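Local coordinates for protein cytochrome P450 (Novosphingobium aromaticivorans, PDB 3OFT) that is a haem-binding member of the cytochrome P450 family, designated CYP101C1, that holds an iron protoporphyrin IX within a largely helical fold, at residues R122-S127 / S138-I143; I243-L248 / G385-L390; L266-A271 / F358-L363; P367-A372 / L390-R395. All blocks are in the same frame, centred on the assembly; numbering follows the deposited sequence.

Contact 1. Residues R122-S127 / S138-I143; sequences RKLMES and SDFAEI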
loop_
_atom_site.group_PDB
_atom_site.type_symbol
_atom_site.label_atom_id
_atom_site.label_comp_id
_atom_site.label_asym_id
_atom_site.label_seq_id
_atom_site.Cartn_x
_atom_site.Cartn_y
_atom_site.Cartn_z
ATOM N N ARG A 122 10.973 -9.381 15.097
ATOM C CA ARG A 122 11.253 -9.729 16.498
ATOM C C ARG A 122 12.259 -8.797 17.137
ATOM O O ARG A 122 12.070 -8.348 18.286
ATOM C CB ARG A 122 11.696 -11.201 16.640
ATOM C CG ARG A 122 12.131 -11.569 18.089
ATOM C CD ARG A 122 12.439 -13.069 18.164
ATOM N NE ARG A 122 12.516 -13.529 19.548
ATOM C CZ ARG A 122 12.484 -14.810 19.910
ATOM N NH1 ARG A 122 12.405 -15.769 18.992
ATOM N NH2 ARG A 122 12.534 -15.135 21.193
ATOM N N LYS A 123 13.337 -8.506 16.408
ATOM C CA LYS A 123 14.374 -7.599 16.895
ATOM C C LYS A 123 13.759 -6.220 17.189
ATOM O O LYS A 123 14.088 -5.593 18.189
ATOM C CB LYS A 123 15.512 -7.481 15.863
ATOM C CG LYS A 123 16.715 -6.644 16.304
ATOM C CD LYS A 123 17.732 -6.464 15.174
ATOM C CE LYS A 123 19.073 -5.904 15.709
ATOM N NZ LYS A 123 20.173 -6.044 14.703
ATOM N N LEU A 124 12.867 -5.747 16.324
ATOM C CA LEU A 124 12.297 -4.401 16.502
ATOM C C LEU A 124 11.301 -4.356 17.664
ATOM O O LEU A 124 11.314 -3.404 18.487
ATOM C CB LEU A 124 11.670 -3.918 15.170
ATOM C CG LEU A 124 11.113 -2.483 15.120
ATOM C CD1 LEU A 124 12.152 -1.445 15.450
ATOM C CD2 LEU A 124 10.509 -2.236 13.746
ATOM N N MET A 125 10.450 -5.383 17.756
ATOM C CA MET A 125 9.582 -5.558 18.904
ATOM C C MET A 125 10.358 -5.577 20.226
ATOM O O MET A 125 9.980 -4.892 21.217
ATOM C CB MET A 125 8.726 -6.821 18.737
ATOM C CG MET A 125 7.753 -7.090 19.837
ATOM S SD MET A 125 8.507 -7.970 21.240
ATOM C CE MET A 125 8.937 -9.545 20.442
ATOM N N GLU A 126 11.408 -6.377 20.275
ATOM C CA GLU A 126 12.209 -6.467 21.522
ATOM C C GLU A 126 12.902 -5.179 21.967
ATOM O O GLU A 126 13.119 -4.971 23.149
ATOM C CB GLU A 126 13.220 -7.583 21.423
ATOM C CG GLU A 126 12.576 -8.968 21.540
ATOM C CD GLU A 126 13.564 -10.074 21.180
ATOM O OE1 GLU A 126 14.694 -9.759 20.733
ATOM O OE2 GLU A 126 13.192 -11.255 21.326
ATOM N N SER A 127 13.264 -4.333 21.011
ATOM C CA SER A 127 13.828 -3.019 21.274
ATOM C C SER A 127 12.782 -2.091 21.932
ATOM O O SER A 127 13.161 -1.212 22.708
ATOM C CB SER A 127 14.376 -2.400 19.977
ATOM O OG SER A 127 13.359 -1.719 19.239
ATOM N N SER A 138 5.737 6.011 14.591
ATOM C CA SER A 138 7.101 6.448 14.358
ATOM C C SER A 138 8.136 5.436 14.874
ATOM O O SER A 138 9.223 5.356 14.321
ATOM C CB SER A 138 7.353 7.868 14.909
ATOM O OG SER A 138 7.009 7.912 16.261
ATOM N N ASP A 139 7.802 4.652 15.908
ATOM C CA ASP A 139 8.770 3.698 16.511
ATOM C C ASP A 139 8.763 2.318 15.854
ATOM O O ASP A 139 9.741 1.564 15.972
ATOM C CB ASP A 139 8.505 3.498 18.027
ATOM C CG ASP A 139 8.577 4.795 18.823
ATOM O OD1 ASP A 139 9.289 5.709 18.376
ATOM O OD2 ASP A 139 7.924 4.907 19.884
ATOM N N PHE A 140 7.659 1.953 15.202
ATOM C CA PHE A 140 7.585 0.611 14.633
ATOM C C PHE A 140 7.130 0.637 13.177
ATOM O O PHE A 140 7.836 0.122 12.318
ATOM C CB PHE A 140 6.670 -0.316 15.473
ATOM C CG PHE A 140 6.819 -1.782 15.130
ATOM C CD1 PHE A 140 7.641 -2.604 15.888
ATOM C CD2 PHE A 140 6.151 -2.328 14.006
ATOM C CE1 PHE A 140 7.773 -3.978 15.570
ATOM C CE2 PHE A 140 6.271 -3.674 13.682
ATOM C CZ PHE A 140 7.088 -4.502 14.425
ATOM N N ALA A 141 5.934 1.169 12.914
ATOM C CA ALA A 141 5.313 0.995 11.591
ATOM C C ALA A 141 6.160 1.576 10.485
ATOM O O ALA A 141 6.262 0.985 9.422
ATOM C CB ALA A 141 3.862 1.632 11.550
ATOM N N GLU A 142 6.733 2.755 10.728
ATOM C CA GLU A 142 7.547 3.429 9.721
ATOM C C GLU A 142 8.996 2.944 9.703
ATOM O O GLU A 142 9.771 3.457 8.915
ATOM C CB GLU A 142 7.495 4.971 9.864
ATOM C CG GLU A 142 6.226 5.545 9.195
ATOM C CD GLU A 142 5.826 6.995 9.566
ATOM O OE1 GLU A 142 4.792 7.430 8.998
ATOM O OE2 GLU A 142 6.477 7.670 10.402
ATOM N N ILE A 143 9.355 2.007 10.578
ATOM C CA ILE A 143 10.722 1.520 10.667
ATOM C C ILE A 143 10.790 0.137 10.015
ATOM O O ILE A 143 11.711 -0.170 9.254
ATOM C CB ILE A 143 11.180 1.440 12.152
ATOM C CG1 ILE A 143 11.138 2.820 12.819
ATOM C CG2 ILE A 143 12.572 0.775 12.316
ATOM C CD1 ILE A 143 12.103 3.834 12.200
#
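Leu-124 lays its isobutyl group over one face of the Phe-140 ring. The methyl CD2 makes the contact: it sits 3.8 Å from the ring centroid of Phe-140, only 20° off the ring normal, a CH-pi contact displaced a little toward the CD1-CE1 side. The branch carbon touches there as well, with Leu-124 CG 3.6 Å from Phe-140 CD1. Phe-140 holds CG trans to its N (chi1 -166°), which lets the ring reach helix 107-128, and the like torsion of Leu-124 (chi1 -175°) lays its fork over that ring. The other methyl of Leu-124, CD1, turns to Ile-143, 3.9 Å from its CG2, so the fork of the leucine is shared between an aromatic and a branched aliphatic neighbour. The contact joins the C-terminal part of helix 107-128 to the short helix 136-141, whose last turn is of the wider pi type, within the helical part of the P450 fold. At the ring's edge, near its plane, the backbone N of Met-125 lies 3.7 Å from Phe-140 CE1. Elsewhere round the ring, Trp-362 meets it edge-to-face, and Phe-136 and Phe-358 also pack against it.

Contact 2. Residues I243-L248 / G385-L390; sequences IGMVAL and GACTAL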
loop_
_atom_site.group_PDB
_atom_site.type_symbol
_atom_site.label_atom_id
_atom_site.label_comp_id
_atom_site.label_asym_id
_atom_site.label_seq_id
_atom_site.Cartn_x
_atom_site.Cartn_y
_atom_site.Cartn_z
ATOM N N ILE A 243 0.362 -2.230 8.775
ATOM C CA ILE A 243 0.855 -2.688 10.082
ATOM C C ILE A 243 0.276 -1.797 11.170
ATOM O O ILE A 243 -0.146 -2.298 12.221
ATOM C CB ILE A 243 2.428 -2.765 10.165
ATOM C CG1 ILE A 243 2.998 -3.892 9.279
ATOM C CG2 ILE A 243 2.970 -2.910 11.617
ATOM C CD1 ILE A 243 2.409 -5.247 9.478
ATOM N N GLY A 244 0.264 -0.483 10.918
ATOM C CA GLY A 244 -0.372 0.458 11.881
ATOM C C GLY A 244 -1.853 0.155 12.121
ATOM O O GLY A 244 -2.314 0.179 13.279
ATOM N N MET A 245 -2.594 -0.162 11.048
ATOM C CA MET A 245 -4.023 -0.427 11.172
ATOM C C MET A 245 -4.257 -1.736 11.951
ATOM O O MET A 245 -5.201 -1.848 12.756
ATOM C CB MET A 245 -4.652 -0.570 9.786
ATOM C CG MET A 245 -4.882 0.747 9.044
ATOM S SD MET A 245 -5.703 2.026 10.016
ATOM C CE MET A 245 -6.959 1.187 10.934
ATOM N N VAL A 246 -3.404 -2.721 11.670
ATOM C CA VAL A 246 -3.447 -4.009 12.401
ATOM C C VAL A 246 -3.178 -3.812 13.898
ATOM O O VAL A 246 -3.895 -4.373 14.767
ATOM C CB VAL A 246 -2.491 -5.023 11.782
ATOM C CG1 VAL A 246 -2.377 -6.243 12.744
ATOM C CG2 VAL A 246 -3.064 -5.468 10.382
ATOM N N ALA A 247 -2.166 -3.020 14.211
ATOM C CA ALA A 247 -1.878 -2.726 15.638
ATOM C C ALA A 247 -3.004 -1.939 16.307
ATOM O O ALA A 247 -3.313 -2.196 17.477
ATOM C CB ALA A 247 -0.536 -1.969 15.811
ATOM N N LEU A 248 -3.558 -0.970 15.584
ATOM C CA LEU A 248 -4.677 -0.142 16.082
ATOM C C LEU A 248 -5.875 -1.067 16.395
ATOM O O LEU A 248 -6.450 -0.996 17.493
ATOM C CB LEU A 248 -5.081 0.911 15.056
ATOM C CG LEU A 248 -6.360 1.701 15.389
ATOM C CD1 LEU A 248 -6.251 2.366 16.809
ATOM C CD2 LEU A 248 -6.578 2.759 14.304
ATOM N N GLY A 385 -3.731 6.072 2.841
ATOM C CA GLY A 385 -4.203 6.527 4.146
ATOM C C GLY A 385 -3.538 5.754 5.264
ATOM O O GLY A 385 -3.141 4.595 5.088
ATOM N N ALA A 386 -3.358 6.405 6.408
ATOM C CA ALA A 386 -2.581 5.808 7.485
ATOM C C ALA A 386 -2.827 6.497 8.822
ATOM O O ALA A 386 -3.244 7.672 8.861
ATOM C CB ALA A 386 -1.043 5.803 7.136
ATOM N N CYS A 387 -2.604 5.752 9.909
ATOM C CA CYS A 387 -2.397 6.377 11.214
ATOM C C CYS A 387 -1.191 7.318 11.178
ATOM O O CYS A 387 -0.154 6.955 10.643
ATOM C CB CYS A 387 -2.170 5.292 12.275
ATOM S SG CYS A 387 -3.617 4.406 12.603
ATOM N N THR A 388 -1.321 8.513 11.752
ATOM C CA THR A 388 -0.161 9.391 11.951
ATOM C C THR A 388 0.296 9.362 13.410
ATOM O O THR A 388 1.447 9.699 13.695
ATOM C CB THR A 388 -0.487 10.831 11.526
ATOM O OG1 THR A 388 -1.695 11.258 12.173
ATOM C CG2 THR A 388 -0.694 10.884 10.011
ATOM N N ALA A 389 -0.597 9.020 14.338
ATOM C CA ALA A 389 -0.141 8.689 15.708
ATOM C C ALA A 389 -0.962 7.553 16.289
ATOM O O ALA A 389 -2.205 7.482 16.134
ATOM C CB ALA A 389 -0.139 9.912 16.667
ATOM N N LEU A 390 -0.240 6.653 16.929
ATOM C CA LEU A 390 -0.823 5.521 17.588
ATOM C C LEU A 390 -0.111 5.235 18.906
ATOM O O LEU A 390 0.803 4.437 18.962
ATOM C CB LEU A 390 -0.787 4.303 16.630
ATOM C CG LEU A 390 -1.350 2.974 17.103
ATOM C CD1 LEU A 390 -2.785 3.141 17.670
ATOM C CD2 LEU A 390 -1.303 1.964 15.934
#
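A backbone carbonyl and a methyl make the closest approach here: Gly-244 O lies 3.4 Å from Leu-390 CD2, with no hydrogen bond anywhere between the two segments. Gly-244 presents bare backbone to the strand, and its CA comes within 6.3 Å of the CA of Cys-387. The same carbonyl oxygen accepts the helical bond from Leu-248 N at 2.9 Å, so the methyl adds an apolar neighbour to an oxygen that already accepts a helical bond. Leu-390 extends its side chain trans to the backbone N (chi1 180°), which delivers its forked end to the helix: CD2 settles against Gly-244 and the Ala-247 methyl, while CD1 lies 3.7 Å from Leu-248 CD1. Leu-248 divides its own fork in the same manner, its second methyl CD2 resting 3.8 Å from Cys-387 SG. That thiol also faces the thioether of Met-245, whose folded chain (chi2 -49°, chi3 -41°) curls SD round to 4.1 Å from Cys-387 SG, a van der Waals approach between two sulfurs. The contact seats the strand 386-394, near the corner at Thr-388, which with Ala-389 forms a classic beta bulge opposite Thr-378, on the long helix 221-252 that runs through the P450 core. Phe-136 of the short helix 136-141 touches both Ala-247 and Leu-390. With its six touching residues all buried and its side-chain contacts made by methyls and sulfurs, the interface probably relies on close fit and burial of apolar surface, not on directional bonds.

Contact 3. Residues L266-A271 / F358-L363; sequences LIPAAA and FLREWL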
loop_
_atom_site.group_PDB
_atom_site.type_symbol
_atom_site.label_atom_id
_atom_site.label_comp_id
_atom_site.label_asym_id
_atom_site.label_seq_id
_atom_site.Cartn_x
_atom_site.Cartn_y
_atom_site.Cartn_z
ATOM N N LEU A 266 -4.918 -19.250 14.148
ATOM C CA LEU A 266 -5.863 -18.322 13.531
ATOM C C LEU A 266 -5.185 -17.062 13.018
ATOM O O LEU A 266 -5.833 -16.219 12.420
ATOM C CB LEU A 266 -6.906 -17.862 14.548
ATOM C CG LEU A 266 -8.344 -18.379 14.627
ATOM C CD1 LEU A 266 -8.694 -19.414 13.617
ATOM C CD2 LEU A 266 -8.835 -18.722 16.023
ATOM N N ILE A 267 -3.900 -16.919 13.273
ATOM C CA ILE A 267 -3.188 -15.725 12.737
ATOM C C ILE A 267 -3.262 -15.560 11.208
ATOM O O ILE A 267 -3.531 -14.444 10.746
ATOM C CB ILE A 267 -1.743 -15.614 13.334
ATOM C CG1 ILE A 267 -1.836 -15.142 14.780
ATOM C CG2 ILE A 267 -0.764 -14.760 12.424
ATOM C CD1 ILE A 267 -0.474 -15.313 15.570
ATOM N N PRO A 268 -3.050 -16.641 10.411
ATOM C CA PRO A 268 -3.130 -16.404 8.950
ATOM C C PRO A 268 -4.517 -15.918 8.535
ATOM O O PRO A 268 -4.636 -14.963 7.738
ATOM C CB PRO A 268 -2.799 -17.789 8.341
ATOM C CG PRO A 268 -1.828 -18.374 9.385
ATOM C CD PRO A 268 -2.419 -17.941 10.726
ATOM N N ALA A 269 -5.561 -16.556 9.065
ATOM C CA ALA A 269 -6.901 -16.161 8.724
ATOM C C ALA A 269 -7.204 -14.744 9.228
ATOM O O ALA A 269 -7.888 -13.987 8.526
ATOM C CB ALA A 269 -7.948 -17.164 9.213
ATOM N N ALA A 270 -6.650 -14.373 10.392
ATOM C CA ALA A 270 -6.877 -13.023 10.934
ATOM C C ALA A 270 -6.137 -11.996 10.042
ATOM O O ALA A 270 -6.664 -10.918 9.793
ATOM C CB ALA A 270 -6.426 -12.916 12.409
ATOM N N ALA A 271 -4.965 -12.364 9.517
ATOM C CA ALA A 271 -4.210 -11.449 8.656
ATOM C C ALA A 271 -5.000 -11.157 7.408
ATOM O O ALA A 271 -5.100 -10.007 7.031
ATOM C CB ALA A 271 -2.824 -11.966 8.315
ATOM N N PHE A 358 4.340 -10.127 11.696
ATOM C CA PHE A 358 4.071 -9.078 12.670
ATOM C C PHE A 358 3.156 -9.560 13.793
ATOM O O PHE A 358 3.465 -9.388 14.984
ATOM C CB PHE A 358 3.482 -7.818 12.002
ATOM C CG PHE A 358 2.956 -6.851 13.004
ATOM C CD1 PHE A 358 3.837 -6.173 13.842
ATOM C CD2 PHE A 358 1.591 -6.688 13.191
ATOM C CE1 PHE A 358 3.379 -5.358 14.824
ATOM C CE2 PHE A 358 1.114 -5.861 14.183
ATOM C CZ PHE A 358 2.008 -5.188 15.003
ATOM N N LEU A 359 2.051 -10.199 13.420
ATOM C CA LEU A 359 1.119 -10.728 14.401
ATOM C C LEU A 359 1.818 -11.777 15.257
ATOM O O LEU A 359 1.658 -11.791 16.464
ATOM C CB LEU A 359 -0.113 -11.336 13.715
ATOM C CG LEU A 359 -1.044 -10.316 13.029
ATOM C CD1 LEU A 359 -2.060 -10.963 12.086
ATOM C CD2 LEU A 359 -1.758 -9.500 14.101
ATOM N N ARG A 360 2.601 -12.656 14.646
ATOM C CA ARG A 360 3.226 -13.726 15.424
ATOM C C ARG A 360 4.166 -13.120 16.457
ATOM O O ARG A 360 4.175 -13.522 17.626
ATOM C CB ARG A 360 4.039 -14.675 14.540
ATOM C CG ARG A 360 3.205 -15.586 13.708
ATOM C CD ARG A 360 4.075 -16.624 12.944
ATOM N NE ARG A 360 3.178 -17.279 11.998
ATOM C CZ ARG A 360 2.138 -18.063 12.337
ATOM N NH1 ARG A 360 1.872 -18.365 13.612
ATOM N NH2 ARG A 360 1.353 -18.576 11.393
ATOM N N GLU A 361 4.971 -12.175 16.031
ATOM C CA GLU A 361 5.968 -11.631 16.944
ATOM C C GLU A 361 5.425 -10.672 17.962
ATOM O O GLU A 361 5.867 -10.721 19.129
ATOM C CB GLU A 361 7.131 -11.009 16.181
ATOM C CG GLU A 361 8.053 -12.052 15.565
ATOM C CD GLU A 361 8.654 -13.037 16.592
ATOM O OE1 GLU A 361 8.733 -14.242 16.273
ATOM O OE2 GLU A 361 9.051 -12.605 17.694
ATOM N N TRP A 362 4.484 -9.812 17.550
ATOM C CA TRP A 362 3.928 -8.787 18.442
ATOM C C TRP A 362 3.064 -9.404 19.518
ATOM O O TRP A 362 3.240 -9.115 20.729
ATOM C CB TRP A 362 3.107 -7.736 17.661
ATOM C CG TRP A 362 2.754 -6.474 18.441
ATOM C CD1 TRP A 362 1.541 -6.154 18.993
ATOM C CD2 TRP A 362 3.619 -5.374 18.722
ATOM N NE1 TRP A 362 1.608 -4.917 19.616
ATOM C CE2 TRP A 362 2.875 -4.422 19.457
ATOM C CE3 TRP A 362 4.965 -5.116 18.449
ATOM C CZ2 TRP A 362 3.434 -3.222 19.929
ATOM C CZ3 TRP A 362 5.511 -3.911 18.890
ATOM C CH2 TRP A 362 4.737 -2.978 19.624
ATOM N N LEU A 363 2.132 -10.253 19.089
ATOM C CA LEU A 363 1.303 -11.006 20.021
ATOM C C LEU A 363 2.085 -11.986 20.878
ATOM O O LEU A 363 1.804 -12.106 22.060
ATOM C CB LEU A 363 0.187 -11.734 19.271
ATOM C CG LEU A 363 -0.845 -10.788 18.651
ATOM C CD1 LEU A 363 -1.762 -11.539 17.676
ATOM C CD2 LEU A 363 -1.678 -10.132 19.703
#
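Helix 267-277 meets helix 348-365 near its own N-terminal end, both being parts of the helical body of the P450 fold; the two short segments cross at 117° with their axes 10.5 Å apart. Ile-267 makes the largest part of the contact. Its CG2 methyl lies 3.7 Å from Leu-359 CB, and the two side chains run past each other in opposite directions, while Ile-267 CD1 reaches to 4.0 Å from Arg-360 CA. One turn later the methyl of Ala-271 receives the tip of Leu-359, with CB 4.0 Å from Leu-359 CD1. Arg-360 skirts the flank of this apolar group. Its chain is extended from CG to NE (chi2 -174°, chi3 -170°), which carries the guanidinium back over the other helix, where Ile-267 CG2 lies over one of its faces and Pro-268 CG is 3.8 Å from Arg-360 NH2. Leu-359 also touches Val-246 and Leu-250 of helix 221-252. No hydrogen bond or salt bridge passes between the two segments, so the arginine contributes here through its aliphatic stem and the flat surface of its guanidinium, and cohesion probably comes from van der Waals contact and burial of apolar surface.

Contact 4. Residues P367-A372 / L390-R395; sequences PEFALA and LPLVWR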
loop_
_atom_site.group_PDB
_atom_site.type_symbol
_atom_site.label_atom_id
_atom_site.label_comp_id
_atom_site.label_asym_id
_atom_site.label_seq_id
_atom_site.Cartn_x
_atom_site.Cartn_y
_atom_site.Cartn_z
ATOM N N PRO A 367 3.194 -8.242 26.080
ATOM C CA PRO A 367 2.050 -8.484 26.958
ATOM C C PRO A 367 0.823 -7.823 26.388
ATOM O O PRO A 367 0.881 -7.252 25.302
ATOM C CB PRO A 367 2.441 -7.771 28.261
ATOM C CG PRO A 367 3.383 -6.715 27.862
ATOM C CD PRO A 367 4.164 -7.290 26.654
ATOM N N GLU A 368 -0.267 -7.841 27.142
ATOM C CA GLU A 368 -1.490 -7.195 26.698
ATOM C C GLU A 368 -1.203 -5.709 26.561
ATOM O O GLU A 368 -0.477 -5.130 27.402
ATOM C CB GLU A 368 -2.636 -7.444 27.679
ATOM C CG GLU A 368 -3.952 -6.881 27.173
ATOM C CD GLU A 368 -5.183 -7.371 27.942
ATOM O OE1 GLU A 368 -6.289 -6.959 27.545
ATOM O OE2 GLU A 368 -5.059 -8.151 28.934
ATOM N N PHE A 369 -1.720 -5.097 25.504
ATOM C CA PHE A 369 -1.458 -3.673 25.263
ATOM C C PHE A 369 -2.752 -2.919 24.957
ATOM O O PHE A 369 -3.774 -3.528 24.594
ATOM C CB PHE A 369 -0.364 -3.453 24.174
ATOM C CG PHE A 369 -0.724 -4.027 22.833
ATOM C CD1 PHE A 369 -1.332 -3.235 21.853
ATOM C CD2 PHE A 369 -0.508 -5.372 22.565
ATOM C CE1 PHE A 369 -1.694 -3.767 20.606
ATOM C CE2 PHE A 369 -0.901 -5.933 21.295
ATOM C CZ PHE A 369 -1.477 -5.106 20.329
ATOM N N ALA A 370 -2.712 -1.586 25.090
ATOM C CA ALA A 370 -3.901 -0.755 24.927
ATOM C C ALA A 370 -3.523 0.618 24.421
ATOM O O ALA A 370 -2.338 0.995 24.436
ATOM C CB ALA A 370 -4.648 -0.601 26.298
ATOM N N LEU A 371 -4.530 1.398 24.022
ATOM C CA LEU A 371 -4.241 2.790 23.705
ATOM C C LEU A 371 -3.877 3.558 24.997
ATOM O O LEU A 371 -4.363 3.222 26.082
ATOM C CB LEU A 371 -5.437 3.440 23.026
ATOM C CG LEU A 371 -5.808 2.911 21.634
ATOM C CD1 LEU A 371 -7.115 3.582 21.263
ATOM C CD2 LEU A 371 -4.748 3.183 20.572
ATOM N N ALA A 372 -3.027 4.567 24.870
ATOM C CA ALA A 372 -2.711 5.461 25.997
ATOM C C ALA A 372 -3.960 6.194 26.477
ATOM O O ALA A 372 -4.833 6.527 25.667
ATOM C CB ALA A 372 -1.646 6.460 25.611
ATOM N N LEU A 390 -0.240 6.653 16.929
ATOM C CA LEU A 390 -0.823 5.521 17.588
ATOM C C LEU A 390 -0.111 5.235 18.906
ATOM O O LEU A 390 0.803 4.437 18.962
ATOM C CB LEU A 390 -0.787 4.303 16.630
ATOM C CG LEU A 390 -1.350 2.974 17.103
ATOM C CD1 LEU A 390 -2.785 3.141 17.670
ATOM C CD2 LEU A 390 -1.303 1.964 15.934
ATOM N N PRO A 391 -0.530 5.914 19.983
ATOM C CA PRO A 391 0.162 5.794 21.259
ATOM C C PRO A 391 -0.331 4.570 22.036
ATOM O O PRO A 391 -1.515 4.509 22.429
ATOM C CB PRO A 391 -0.236 7.092 21.981
ATOM C CG PRO A 391 -1.632 7.387 21.475
ATOM C CD PRO A 391 -1.630 6.915 20.013
ATOM N N LEU A 392 0.576 3.612 22.253
ATOM C CA LEU A 392 0.283 2.368 22.958
ATOM C C LEU A 392 0.935 2.368 24.326
ATOM O O LEU A 392 1.937 3.043 24.515
ATOM C CB LEU A 392 0.833 1.180 22.158
ATOM C CG LEU A 392 0.265 1.083 20.720
ATOM C CD1 LEU A 392 0.838 -0.146 20.024
ATOM C CD2 LEU A 392 -1.257 1.034 20.749
ATOM N N VAL A 393 0.377 1.581 25.250
ATOM C CA VAL A 393 0.903 1.387 26.589
ATOM C C VAL A 393 0.719 -0.088 26.966
ATOM O O VAL A 393 -0.183 -0.777 26.440
ATOM C CB VAL A 393 0.210 2.319 27.644
ATOM C CG1 VAL A 393 0.463 3.780 27.337
ATOM C CG2 VAL A 393 -1.334 2.054 27.741
ATOM N N TRP A 394 1.615 -0.575 27.817
ATOM C CA TRP A 394 1.580 -1.930 28.328
ATOM C C TRP A 394 2.423 -2.014 29.600
ATOM O O TRP A 394 3.223 -1.118 29.898
ATOM C CB TRP A 394 2.046 -2.950 27.265
ATOM C CG TRP A 394 3.450 -2.736 26.833
ATOM C CD1 TRP A 394 4.568 -3.280 27.395
ATOM C CD2 TRP A 394 3.900 -1.897 25.752
ATOM N NE1 TRP A 394 5.705 -2.819 26.729
ATOM C CE2 TRP A 394 5.317 -1.973 25.724
ATOM C CE3 TRP A 394 3.243 -1.067 24.818
ATOM C CZ2 TRP A 394 6.095 -1.275 24.796
ATOM C CZ3 TRP A 394 4.029 -0.359 23.887
ATOM C CH2 TRP A 394 5.443 -0.476 23.882
ATOM N N ARG A 395 2.234 -3.088 30.363
ATOM C CA ARG A 395 3.012 -3.277 31.583
ATOM C C ARG A 395 4.265 -4.017 31.172
ATOM O O ARG A 395 4.189 -5.144 30.712
ATOM C CB ARG A 395 2.231 -4.132 32.574
ATOM C CG ARG A 395 1.024 -3.474 33.164
ATOM C CD ARG A 395 0.443 -4.421 34.227
ATOM N NE ARG A 395 -0.858 -3.983 34.723
ATOM C CZ ARG A 395 -1.033 -3.303 35.851
ATOM N NH1 ARG A 395 0.022 -2.978 36.599
ATOM N NH2 ARG A 395 -2.259 -2.944 36.225
HETATM O O HOH W 1 0.310 -5.156 29.983
#
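The carbonyl oxygen of Ala-370 accepts a hydrogen bond from Val-393 N at 2.9 Å, and Leu-392 CA adds a CA-H...O contact at 3.3 Å to that same Ala-370 O. The return bond, Ala-370 N to Val-393 O, measures 3.0 Å and makes these two a hydrogen-bonded antiparallel pair. Farther on, Ala-372 N reaches Pro-391 O with the donor 37° above the carbonyl plane. At the other end a water bridges the two segments, donating to Glu-368 O and accepting from Arg-395 N. Strand 369-371 thus pairs with the C-terminal part of strand 386-394, in the small antiparallel sheet that also includes strands 133-135 and 378-380. Side chains fill in around the bonds. Leu-371 CD2 meets Leu-390 CD1 at 3.5 Å, the two side chains crossing at about a right angle. Val-393 packs along the neighbouring strand: CG1 lies 3.8 Å from Ala-372 CB, while CG2 rests near the carbonyl oxygens of Ala-370 and Leu-371. The indole of Trp-394 stands with CG between N and C (chi1 62°), where its CD1 meets Pro-367 CG at 3.7 Å and its NE1 hydrogen-bonds Arg-129 O. Phe-369, beside Leu-392 and pointing the same way, sends its ring toward helix 221-252 and meets Trp-362 edge-to-face.

From the N terminus, contact 1 closes first, a short loop that brings helix 136-141 back against helix 107-128. Contact 2 opens next on helix 221-252 and spans the longest stretch, to strand 386-394; within that span lies contact 3, joining helices 267-277 and 348-365. Contact 4 opens inside the same span but ends beyond it, so contacts 2 and 4 cross, sharing Leu-390 and the sheet. Aromatic residues join the contacts: Phe-358 of contact 3 touches Phe-140 of contact 1 and Val-246 of contact 2, and Trp-362 reaches Phe-369 of contact 4. Contacts 1 and 4 do not touch, their nearest atoms being about 6 Å apart.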